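Local coordinates for protein prephenate dehydrogenase (Aquifex aeolicus, PDB 2G5C) that probably catalyses the NAD+-dependent oxidative decarboxylation of prephenate to 3-(4-hydroxyphenyl)pyruvate, a step on the route to tyrosine, at residues A[14-17]-A[18-22]; A[31-35]-A[36-40]; A[50-54]-A[55-59]; A[156-159]-A[160-164]; A[223-227]-A[228-232]. All blocks are in the same frame, centred on the assembly; numbering follows the deposited sequence.

Contacts 1 to 4 lie in the nucleotide-binding domain and contact 5 in the dimerization domain, with NAD between them. Contact 2 touches the dinucleotide directly, at its adenosine end. Contacts 2 and 3 are neighbours, their centres 9 Å apart, because strands 28-32 and 50-52 pair: G31 O and T52 N lie 2.9 Å apart. Contacts 1 and 4, centres 12 Å apart, join two helices, with F16 CD1 at 3.9 Å from W161 CZ3. Contact 5 stands about 25 Å from contact 1 and 22 Å from contact 2, centre to centre, yet its M229 side chain ends about 4 Å from NAD.

Contact 1 (A[14-17]-A[18-22]); sequences GSFA and KSLRR
The helix 11-22 that follows the first strand of the Rossmann fold carries this contact, in which F16 and L20 lie side by side, one turn apart, on its inner side. Their side chains run the same way, and L20 CD2 sits over one face of the F16 ring, 3.6 Å from its centroid, in a CH-pi contact displaced toward the rim. The closest approach is tight, 3.2 Å from L20 CD2 to F16 CZ. F16 sends CG anti to its own backbone N (chi1 178°), which lays the ring alongside L20, while L20 holds a chi1 of -127°, away from any staggered position. The same ring meets W161 of helix 151-163 edge to face and reaches F65 and M67 of strand 65-68.

On the polar flank S15 O is gripped twice by one residue: S19 OG donates to it over 2.7 Å and S19 N over 2.8 Å, from opposite faces of the carbonyl plane. The hydroxyl thus folds back on its own helix. S15 OG turns elsewhere, to F11 O and L132 N. The regular backbone ladder continues with K18 N to G14 O at 3.0 Å and R21 N to A17 O at 3.2 Å. K18 CG packs 3.1 Å from G14 O before the chain bends at chi3 and leads outward, and R21 reaches D49 in a salt bridge. F11 and M12, in the preceding turn, bind NAD; the contact lies in the helix of the beta-alpha-beta unit strand 3-7, helix 11-22, strand 28-32, whose glycine-rich turn is consistent with a GxGxxG motif.

Contact 2 (A[31-35]-A[36-40]); sequences GYDIN and PESIS. With NAD (nicotinamide-adenine-dinucleotide), chain E.
D33 and S38 converge on the adenosine ribose of NAD, their OD1 and OG 3.5 Å apart. The carboxylate of D33 takes both ribose hydroxyls, one on each oxygen: NAD O2B donates to D33 OD1 over 2.6 Å and NAD O3B donates to D33 OD2 over 2.7 Å. S38 OG adds a weak, long bond of 3.4 Å to NAD O3B. Next to the sugar lies the adenine. I34 spreads its branches along the base, CD1 3.5 Å from NAD N7A and CG2 near C6A; its CG1 occupies the crowded position between backbone N and carbonyl carbon (chi1 55°). From Y32, CE2 comes within 3.5 Å of NAD N1A, obliquely.

Behind this first shell, the D33 carboxylate is held from several directions. D33 OD1 spends its anti lone pair on N35 N, 2.8 Å away with an N-H...O angle of 159°, closing an Asx turn that bends the chain out of strand 28-32. D33 OD2 also accepts from V9 N, in the turn after the first strand. Beneath the carboxylate, I39 CD1 packs 3.6 Å from D33 CB, tying the loop to the first turn of helix 36-44. N35 stands at the N-cap position of that helix, and its O receives a weak bond from S38 N. The backbone of D33 is further held by the backbone of T52 in the neighbouring strand and by T53 OG1 just beyond its end. An acidic residue at the end of the second strand, gripping both ribose hydroxyls, is the hallmark of NAD-binding Rossmann domains.

Contact 3 (A[50-54]-A[55-59]); sequences EGTTS and IAKVE
An ST turn where strand 50-52, the edge of the Rossmann sheet, gives way to a loop sets T52 against K57. T52 OG1 accepts from S54 N over 3.1 Å, with a nearly straight N-H...O angle of 165°, and the chain swings out of the strand around this bond. T52 carries its hydroxyl anti to the backbone N (chi1 -179°), so that OG1 faces S54 while CG2 takes the place between the backbone N and the carbonyl carbon. K57 leans on the same hydroxyl: its CB lies 3.3 Å from T52 OG1 and 3.7 Å from T52 CG2, the two side chains crossing at a slant.

Beyond CB, the K57 chain bends at chi2 and runs outward past S54, with CD 3.9 Å from S54 OG; only its aliphatic part is engaged here, and the first torsion, -113°, is eclipsed rather than staggered. The backbone closes the turn with K57 N to S54 O, 2.9 Å but weak. V58 approaches from the inner side, its CG2 4.4 Å from T52 CG2, and V58 N bonds to I55 O over 3.3 Å.

Outside the turn, T52 pairs with G31 and D33 through its backbone, and its side chain touches F61. T53 OG1 bonds to D33 O, which ties the turn to this NAD-binding residue, while I55 packs on K81, L82 and I85 of helix 72-85. The turn starts the crossover from edge strand 50-52 to strand 65-68, the connection that joins the two halves of a Rossmann sheet.

Contact 4 (A[156-159]-A[160-164]); sequences LVKR and VWEDV
R159 O accepts from D163 N over 2.9 Å in the last turn of helix 151-163, the N-H...O angle bent to 136° as the helix nears its end. The two bonds before it are straighter: W161 N meets V157 O at 3.2 Å and 170°, and E162 N bonds to K158 O over 3.1 Å. V157 O also has W161 CD1 at 3.2 Å beside it. On this buried face V157 and W161 run side by side, V157 CG1 3.7 Å from W161 CD1, and the indole settles against V141 and L143 of strand 140-143. On the flank K158 and E162 slant across each other. K158, lying on L143, V168 and Y170 of strands 140-143 and 167-170, stretches fully extended from CG anti to its backbone N (chi1 174°), and its CE passes 3.7 Å from E162 OE2, but K158 NZ stops 4.7 Å from that oxygen. Shortening K158 to an alanine would probably leave the E162 carboxylate without this nearby positive charge and uncover part of L143 and Y170. The amphipathic split is plain: apolar groups seal the helix to the sheet, while on its flank opposite charges lie near each other without an ion pair and probably attract only weakly.

Contact 5 (A[223-227]-A[228-232]); sequences AKSDP and IMWRD
S225 CB presses against the indole of W230, 3.5 Å from both CD1 and NE1, at the close-packed inner end of this contact. A water bridges the two residues, accepting from W230 NE1 over 2.6 Å in the ring plane and lying 3.1 Å from S225 OG. The indole is stacked on H188 and meets F192 edge to face. D226 N, also at the ring edge, is buried without a partner in the model. D226 stands at the N-cap of helix 227-236: D226 OD2 accepts from M229 N over 2.7 Å, approached from above the carboxylate plane, while W230 N bonds to D226 O over 3.0 Å. With CG anti to the backbone N (chi1 168°), the carboxylate folds over the first turn. An alanine in place of D226 would remove the cap and is likely to leave M229 N without its side-chain acceptor. The outer side is looser: the apolar side chains of exposed I228 and of P227 meet loosely, I228 CD1 at 4.0 Å from P227 CB. There V268 and K272 of the second subunit lie against I228 and P227. The side chain of M229, a selenomethionine, leaves the cap and ends about 4 Å from the bound NAD (nearest atoms).

Contact 1 (A[14-17]-A[18-22])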
# COMPACT_ATOMS: atom_id res chain seq x y z
N GLY A 14 9.86 16.56 19.31
CA GLY A 14 11.28 16.74 19.10
C GLY A 14 11.63 17.29 17.73
O GLY A 14 12.56 18.08 17.60
N SER A 15 10.88 16.89 16.71
CA SER A 15 11.14 17.37 15.35
C SER A 15 10.84 18.85 15.21
O SER A 15 11.58 19.59 14.55
CB SER A 15 10.33 16.57 14.32
OG SER A 15 10.74 15.22 14.26
N PHE A 16 9.74 19.30 15.81
CA PHE A 16 9.37 20.70 15.74
C PHE A 16 10.45 21.53 16.42
O PHE A 16 10.85 22.58 15.92
CB PHE A 16 8.04 20.95 16.45
CG PHE A 16 7.62 22.40 16.46
CD1 PHE A 16 7.19 23.02 15.29
CD2 PHE A 16 7.66 23.14 17.63
CE1 PHE A 16 6.81 24.36 15.28
CE2 PHE A 16 7.29 24.48 17.64
CZ PHE A 16 6.86 25.10 16.47
N ALA A 17 10.91 21.05 17.57
CA ALA A 17 11.94 21.73 18.34
C ALA A 17 13.23 21.90 17.53
O ALA A 17 13.80 22.99 17.48
CB ALA A 17 12.23 20.95 19.63
N LYS A 18 13.67 20.82 16.90
CA LYS A 18 14.89 20.86 16.11
C LYS A 18 14.67 21.72 14.87
O LYS A 18 15.56 22.48 14.47
CB LYS A 18 15.29 19.45 15.70
CG LYS A 18 15.51 18.52 16.89
CD LYS A 18 15.95 17.13 16.45
CE LYS A 18 17.33 17.16 15.81
NZ LYS A 18 17.78 15.79 15.42
N SER A 19 13.49 21.61 14.27
CA SER A 19 13.19 22.40 13.08
C SER A 19 13.20 23.87 13.46
O SER A 19 13.52 24.73 12.64
CB SER A 19 11.82 22.01 12.52
OG SER A 19 11.82 20.67 12.06
N LEU A 20 12.86 24.15 14.71
CA LEU A 20 12.82 25.52 15.21
C LEU A 20 14.21 26.14 15.25
O LEU A 20 14.41 27.25 14.75
CB LEU A 20 12.21 25.55 16.62
CG LEU A 20 11.04 26.51 16.82
CD1 LEU A 20 11.46 27.93 16.47
CD2 LEU A 20 9.88 26.09 15.94
N ARG A 21 15.16 25.43 15.83
CA ARG A 21 16.54 25.91 15.93
C ARG A 21 17.16 26.15 14.56
O ARG A 21 17.63 27.25 14.27
CB ARG A 21 17.41 24.91 16.69
CG ARG A 21 17.13 24.83 18.17
CD ARG A 21 17.41 26.15 18.86
NE ARG A 21 17.18 26.06 20.29
CZ ARG A 21 17.06 27.10 21.11
NH1 ARG A 21 17.14 28.34 20.62
NH2 ARG A 21 16.84 26.91 22.40
N ARG A 22 17.16 25.12 13.73
CA ARG A 22 17.72 25.21 12.39
C ARG A 22 17.20 26.45 11.66
O ARG A 22 17.95 27.11 10.94
CB ARG A 22 17.37 23.97 11.57
CG ARG A 22 17.91 24.01 10.14
CD ARG A 22 17.25 22.99 9.22
NE ARG A 22 15.92 23.40 8.76
CZ ARG A 22 14.82 23.40 9.51
NH1 ARG A 22 14.88 23.01 10.78
NH2 ARG A 22 13.66 23.79 8.99

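Contact 2 (A[31-35]-A[36-40])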
# COMPACT_ATOMS: atom_id res chain seq x y z
N GLY A 31 10.35 21.75 27.64
CA GLY A 31 9.57 20.56 27.39
C GLY A 31 8.86 20.02 28.61
O GLY A 31 9.31 20.18 29.74
N TYR A 32 7.71 19.40 28.37
CA TYR A 32 6.90 18.78 29.41
C TYR A 32 6.52 17.41 28.88
O TYR A 32 5.98 17.29 27.78
CB TYR A 32 5.62 19.58 29.69
CG TYR A 32 4.62 18.78 30.49
CD1 TYR A 32 4.93 18.30 31.76
CD2 TYR A 32 3.37 18.45 29.96
CE1 TYR A 32 4.03 17.50 32.47
CE2 TYR A 32 2.47 17.65 30.66
CZ TYR A 32 2.81 17.18 31.91
OH TYR A 32 1.93 16.36 32.59
N ASP A 33 6.81 16.39 29.68
CA ASP A 33 6.51 15.02 29.29
C ASP A 33 6.36 14.20 30.56
O ASP A 33 7.01 14.49 31.57
CB ASP A 33 7.67 14.48 28.45
CG ASP A 33 7.27 13.28 27.61
OD1 ASP A 33 6.94 12.22 28.19
OD2 ASP A 33 7.29 13.40 26.37
N ILE A 34 5.49 13.19 30.53
CA ILE A 34 5.29 12.35 31.70
C ILE A 34 6.44 11.36 31.86
O ILE A 34 6.57 10.72 32.90
CB ILE A 34 3.99 11.53 31.59
CG1 ILE A 34 3.99 10.72 30.29
CG2 ILE A 34 2.79 12.44 31.71
CD1 ILE A 34 2.88 9.70 30.19
N ASN A 35 7.26 11.23 30.82
CA ASN A 35 8.38 10.31 30.86
C ASN A 35 9.71 11.01 31.14
O ASN A 35 10.16 11.85 30.36
CB ASN A 35 8.48 9.55 29.53
CG ASN A 35 9.73 8.70 29.44
OD1 ASN A 35 9.95 7.80 30.24
ND2 ASN A 35 10.57 8.99 28.44
N PRO A 36 10.35 10.66 32.27
CA PRO A 36 11.63 11.24 32.68
C PRO A 36 12.69 11.15 31.58
O PRO A 36 13.39 12.13 31.29
CB PRO A 36 12.01 10.40 33.90
CG PRO A 36 10.68 10.02 34.47
CD PRO A 36 9.89 9.65 33.24
N GLU A 37 12.79 9.98 30.97
CA GLU A 37 13.74 9.72 29.90
C GLU A 37 13.60 10.64 28.69
O GLU A 37 14.59 11.01 28.06
CB GLU A 37 13.62 8.26 29.44
CG GLU A 37 14.57 7.31 30.12
CD GLU A 37 16.02 7.58 29.76
OE1 GLU A 37 16.32 7.68 28.55
OE2 GLU A 37 16.86 7.68 30.68
N SER A 38 12.36 11.00 28.36
CA SER A 38 12.11 11.88 27.22
C SER A 38 12.80 13.22 27.45
O SER A 38 13.47 13.76 26.56
CB SER A 38 10.60 12.10 27.04
OG SER A 38 9.92 10.86 26.87
N ILE A 39 12.63 13.75 28.66
CA ILE A 39 13.23 15.03 29.02
C ILE A 39 14.76 14.95 29.02
O ILE A 39 15.43 15.71 28.32
CB ILE A 39 12.76 15.47 30.43
CG1 ILE A 39 11.23 15.48 30.49
CG2 ILE A 39 13.34 16.84 30.77
CD1 ILE A 39 10.56 16.40 29.48
N SER A 40 15.30 14.02 29.81
CA SER A 40 16.74 13.84 29.92
C SER A 40 17.44 13.72 28.57
O SER A 40 18.40 14.44 28.30
CB SER A 40 17.04 12.59 30.76
OG SER A 40 16.44 11.44 30.18
PA NAD E . 5.74 9.73 20.36
O1A NAD E . 7.04 9.74 19.68
O2A NAD E . 5.32 8.41 20.98
O5B NAD E . 5.78 10.89 21.45
C5B NAD E . 4.67 11.12 22.27
C4B NAD E . 5.15 11.72 23.58
O4B NAD E . 3.99 11.87 24.35
C3B NAD E . 6.07 10.77 24.39
O3B NAD E . 7.35 11.34 24.64
C2B NAD E . 5.24 10.48 25.65
O2B NAD E . 5.98 10.23 26.83
C1B NAD E . 4.40 11.73 25.68
N9A NAD E . 3.18 11.75 26.51
C8A NAD E . 2.21 10.78 26.67
N7A NAD E . 1.28 11.25 27.52
C5A NAD E . 1.63 12.49 27.91
C6A NAD E . 1.06 13.45 28.76
N6A NAD E . -0.08 13.21 29.39
N1A NAD E . 1.70 14.68 28.94
C2A NAD E . 2.90 14.96 28.29
N3A NAD E . 3.47 14.02 27.44
C4A NAD E . 2.83 12.81 27.27
O3 NAD E . 4.53 10.20 19.36
PN NAD E . 4.69 11.15 18.08
O1N NAD E . 5.75 12.14 18.35
O2N NAD E . 4.90 10.28 16.89
O5D NAD E . 3.28 11.90 17.85
C5D NAD E . 2.77 12.82 18.79
C4D NAD E . 1.47 13.50 18.32
O4D NAD E . 1.61 13.92 16.97
C3D NAD E . 0.16 12.71 18.37
O3D NAD E . -0.84 13.51 19.01
C2D NAD E . -0.22 12.41 16.93
O2D NAD E . -1.62 12.40 16.71
C1D NAD E . 0.53 13.51 16.16
N1N NAD E . 1.06 13.15 14.81
C2N NAD E . 1.87 12.02 14.70
C3N NAD E . 2.39 11.65 13.45
C7N NAD E . 3.26 10.43 13.35
O7N NAD E . 3.75 10.10 12.12
N7N NAD E . 3.57 9.67 14.39
C4N NAD E . 2.07 12.44 12.32
C5N NAD E . 1.25 13.59 12.44
C6N NAD E . 0.75 13.93 13.71

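Contact 3 (A[50-54]-A[55-59])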
# COMPACT_ATOMS: atom_id res chain seq x y z
N GLU A 50 15.59 22.78 28.66
CA GLU A 50 15.26 22.19 29.95
C GLU A 50 13.84 21.66 29.88
O GLU A 50 13.04 22.10 29.05
CB GLU A 50 15.35 23.25 31.06
CG GLU A 50 14.87 22.74 32.42
CD GLU A 50 14.80 23.83 33.48
OE1 GLU A 50 14.38 23.52 34.62
OE2 GLU A 50 15.17 24.99 33.19
N GLY A 51 13.52 20.71 30.75
CA GLY A 51 12.19 20.15 30.76
C GLY A 51 11.77 19.71 32.14
O GLY A 51 12.58 19.72 33.07
N THR A 52 10.51 19.32 32.28
CA THR A 52 10.00 18.86 33.56
C THR A 52 8.96 17.77 33.33
O THR A 52 8.36 17.68 32.26
CB THR A 52 9.36 20.02 34.37
OG1 THR A 52 8.89 19.52 35.63
CG2 THR A 52 8.19 20.63 33.60
N THR A 53 8.76 16.95 34.35
CA THR A 53 7.79 15.87 34.28
C THR A 53 6.57 16.28 35.09
O THR A 53 5.60 15.53 35.19
CB THR A 53 8.38 14.57 34.86
OG1 THR A 53 7.53 13.46 34.52
CG2 THR A 53 8.50 14.66 36.37
N SER A 54 6.63 17.47 35.67
CA SER A 54 5.53 18.00 36.48
C SER A 54 4.86 19.18 35.78
O SER A 54 5.45 20.25 35.64
CB SER A 54 6.06 18.44 37.84
OG SER A 54 5.04 19.08 38.59
N ILE A 55 3.61 18.97 35.37
CA ILE A 55 2.84 20.00 34.67
C ILE A 55 2.82 21.33 35.42
O ILE A 55 2.83 22.39 34.80
CB ILE A 55 1.39 19.51 34.41
CG1 ILE A 55 0.60 20.56 33.62
CG2 ILE A 55 0.69 19.22 35.73
CD1 ILE A 55 1.12 20.81 32.23
N ALA A 56 2.79 21.27 36.75
CA ALA A 56 2.77 22.47 37.57
C ALA A 56 4.03 23.31 37.37
O ALA A 56 3.97 24.53 37.29
CB ALA A 56 2.61 22.10 39.04
N LYS A 57 5.17 22.63 37.27
CA LYS A 57 6.47 23.28 37.09
C LYS A 57 6.52 24.21 35.88
O LYS A 57 7.26 25.19 35.88
CB LYS A 57 7.57 22.22 36.93
CG LYS A 57 8.57 22.16 38.07
CD LYS A 57 7.98 21.55 39.32
CE LYS A 57 9.06 21.24 40.34
NZ LYS A 57 10.08 20.29 39.80
N VAL A 58 5.74 23.88 34.85
CA VAL A 58 5.72 24.68 33.63
C VAL A 58 5.67 26.19 33.85
O VAL A 58 6.28 26.95 33.08
CB VAL A 58 4.52 24.28 32.73
CG1 VAL A 58 4.51 25.13 31.48
CG2 VAL A 58 4.62 22.80 32.36
N GLU A 59 4.97 26.63 34.90
CA GLU A 59 4.87 28.06 35.17
C GLU A 59 6.24 28.71 35.33
O GLU A 59 6.39 29.91 35.11
CB GLU A 59 4.02 28.33 36.42
CG GLU A 59 4.76 28.17 37.75
CD GLU A 59 3.93 28.68 38.92
OE1 GLU A 59 3.32 29.76 38.80
OE2 GLU A 59 3.90 28.00 39.97

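Contact 4 (A[156-159]-A[160-164])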
# COMPACT_ATOMS: atom_id res chain seq x y z
N LEU A 156 0.32 34.18 13.31
CA LEU A 156 1.55 33.84 14.01
C LEU A 156 1.91 32.38 13.73
O LEU A 156 2.94 32.08 13.14
CB LEU A 156 1.37 34.06 15.52
CG LEU A 156 2.51 33.57 16.43
CD1 LEU A 156 3.78 34.34 16.12
CD2 LEU A 156 2.10 33.77 17.88
N VAL A 157 1.03 31.47 14.16
CA VAL A 157 1.23 30.04 13.98
C VAL A 157 1.52 29.69 12.52
O VAL A 157 2.33 28.81 12.24
CB VAL A 157 0.00 29.25 14.48
CG1 VAL A 157 0.18 27.77 14.20
CG2 VAL A 157 -0.19 29.48 15.97
N LYS A 158 0.85 30.38 11.60
CA LYS A 158 1.05 30.13 10.17
C LYS A 158 2.49 30.46 9.78
O LYS A 158 3.17 29.64 9.16
CB LYS A 158 0.10 30.99 9.34
CG LYS A 158 0.36 30.89 7.84
CD LYS A 158 -0.62 31.73 7.03
CE LYS A 158 -0.31 31.65 5.54
NZ LYS A 158 -1.22 32.50 4.72
N ARG A 159 2.94 31.65 10.13
CA ARG A 159 4.30 32.07 9.80
C ARG A 159 5.36 31.13 10.38
O ARG A 159 6.37 30.86 9.73
CB ARG A 159 4.57 33.49 10.31
CG ARG A 159 3.76 34.57 9.60
CD ARG A 159 4.29 35.96 9.96
NE ARG A 159 3.51 37.03 9.35
CZ ARG A 159 2.25 37.32 9.66
NH1 ARG A 159 1.62 36.60 10.58
NH2 ARG A 159 1.61 38.32 9.06
N VAL A 160 5.12 30.63 11.59
CA VAL A 160 6.06 29.73 12.25
C VAL A 160 6.23 28.45 11.44
O VAL A 160 7.35 28.02 11.16
CB VAL A 160 5.58 29.36 13.67
CG1 VAL A 160 6.59 28.43 14.33
CG2 VAL A 160 5.39 30.62 14.50
N TRP A 161 5.11 27.83 11.07
CA TRP A 161 5.15 26.60 10.28
C TRP A 161 5.90 26.84 8.97
O TRP A 161 6.70 26.01 8.55
CB TRP A 161 3.74 26.12 10.00
CG TRP A 161 3.13 25.35 11.13
CD1 TRP A 161 1.97 25.63 11.78
CD2 TRP A 161 3.62 24.12 11.70
NE1 TRP A 161 1.70 24.65 12.71
CE2 TRP A 161 2.70 23.72 12.68
CE3 TRP A 161 4.76 23.33 11.47
CZ2 TRP A 161 2.87 22.55 13.44
CZ3 TRP A 161 4.93 22.17 12.22
CH2 TRP A 161 3.99 21.79 13.19
N GLU A 162 5.63 27.97 8.34
CA GLU A 162 6.29 28.31 7.09
C GLU A 162 7.79 28.48 7.32
O GLU A 162 8.60 28.19 6.44
CB GLU A 162 5.70 29.60 6.51
CG GLU A 162 4.20 29.55 6.29
CD GLU A 162 3.65 30.80 5.62
OE1 GLU A 162 3.77 31.90 6.20
OE2 GLU A 162 3.09 30.67 4.51
N ASP A 163 8.16 28.95 8.50
CA ASP A 163 9.56 29.16 8.84
C ASP A 163 10.30 27.84 8.96
O ASP A 163 11.53 27.80 8.89
CB ASP A 163 9.69 29.95 10.14
CG ASP A 163 9.44 31.44 9.94
OD1 ASP A 163 10.16 32.06 9.14
OD2 ASP A 163 8.51 31.99 10.59
N VAL A 164 9.56 26.76 9.16
CA VAL A 164 10.17 25.44 9.26
C VAL A 164 9.88 24.66 7.98
O VAL A 164 9.83 23.43 7.98
CB VAL A 164 9.65 24.66 10.48
CG1 VAL A 164 9.99 25.42 11.76
CG2 VAL A 164 8.15 24.45 10.38

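Contact 5 (A[223-227]-A[228-232])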
# COMPACT_ATOMS: atom_id res chain seq x y z
N ALA A 223 0.88 -2.11 10.31
CA ALA A 223 2.25 -2.17 9.80
C ALA A 223 3.20 -1.66 10.88
O ALA A 223 3.42 -2.32 11.90
CB ALA A 223 2.37 -1.31 8.54
N LYS A 224 3.79 -0.49 10.64
CA LYS A 224 4.69 0.11 11.60
C LYS A 224 3.84 1.05 12.45
O LYS A 224 4.33 1.72 13.35
CB LYS A 224 5.78 0.91 10.88
CG LYS A 224 6.61 0.08 9.91
CD LYS A 224 7.61 0.95 9.16
CE LYS A 224 8.39 0.13 8.14
NZ LYS A 224 9.40 0.94 7.41
N SER A 225 2.55 1.08 12.13
CA SER A 225 1.60 1.92 12.84
C SER A 225 1.58 1.60 14.33
O SER A 225 2.16 0.62 14.77
CB SER A 225 0.19 1.72 12.26
OG SER A 225 0.12 2.13 10.90
N ASP A 226 0.90 2.45 15.10
CA ASP A 226 0.78 2.25 16.53
C ASP A 226 -0.66 1.91 16.87
O ASP A 226 -1.55 2.75 16.72
CB ASP A 226 1.20 3.51 17.29
CG ASP A 226 0.84 3.46 18.75
OD1 ASP A 226 1.12 2.43 19.40
OD2 ASP A 226 0.26 4.44 19.26
N PRO A 227 -0.91 0.68 17.33
CA PRO A 227 -2.25 0.20 17.69
C PRO A 227 -3.03 1.15 18.60
O PRO A 227 -4.24 1.31 18.47
CB PRO A 227 -1.97 -1.14 18.37
CG PRO A 227 -0.74 -1.61 17.66
CD PRO A 227 0.09 -0.36 17.62
N ILE A 228 -2.32 1.78 19.54
CA ILE A 228 -2.94 2.70 20.47
C ILE A 228 -3.36 3.99 19.76
O ILE A 228 -4.48 4.46 19.94
CB ILE A 228 -1.98 3.04 21.65
CG1 ILE A 228 -1.91 1.86 22.62
CG2 ILE A 228 -2.47 4.29 22.38
CD1 ILE A 228 -1.43 0.56 22.00
N MSE A 229 -2.46 4.55 18.96
CA MSE A 229 -2.77 5.78 18.24
C MSE A 229 -3.98 5.58 17.35
O MSE A 229 -4.90 6.40 17.35
CB MSE A 229 -1.58 6.23 17.38
CG MSE A 229 -1.85 7.51 16.58
SE MSE A 229 -0.35 8.13 15.49
CE MSE A 229 -0.89 7.40 13.79
N TRP A 230 -3.99 4.49 16.58
CA TRP A 230 -5.12 4.24 15.70
C TRP A 230 -6.41 3.92 16.45
O TRP A 230 -7.50 4.22 15.95
CB TRP A 230 -4.75 3.14 14.68
CG TRP A 230 -3.86 3.73 13.61
CD1 TRP A 230 -2.50 3.62 13.51
CD2 TRP A 230 -4.26 4.68 12.61
NE1 TRP A 230 -2.03 4.45 12.52
CE2 TRP A 230 -3.09 5.11 11.95
CE3 TRP A 230 -5.50 5.20 12.22
CZ2 TRP A 230 -3.12 6.05 10.92
CZ3 TRP A 230 -5.53 6.14 11.19
CH2 TRP A 230 -4.34 6.55 10.55
N ARG A 231 -6.30 3.34 17.64
CA ARG A 231 -7.50 3.06 18.43
C ARG A 231 -8.10 4.41 18.81
O ARG A 231 -9.32 4.59 18.84
CB ARG A 231 -7.17 2.32 19.72
CG ARG A 231 -8.37 2.25 20.67
CD ARG A 231 -7.95 2.08 22.12
NE ARG A 231 -7.32 3.28 22.65
CZ ARG A 231 -6.71 3.35 23.83
NH1 ARG A 231 -6.65 2.27 24.60
NH2 ARG A 231 -6.17 4.48 24.25
N ASP A 232 -7.22 5.37 19.10
CA ASP A 232 -7.67 6.70 19.49
C ASP A 232 -8.24 7.45 18.28
O ASP A 232 -9.27 8.09 18.38
CB ASP A 232 -6.52 7.49 20.11
CG ASP A 232 -5.97 6.84 21.38
OD1 ASP A 232 -6.76 6.19 22.09
OD2 ASP A 232 -4.77 6.99 21.67
O HOH W 1 0.36 5.07 11.72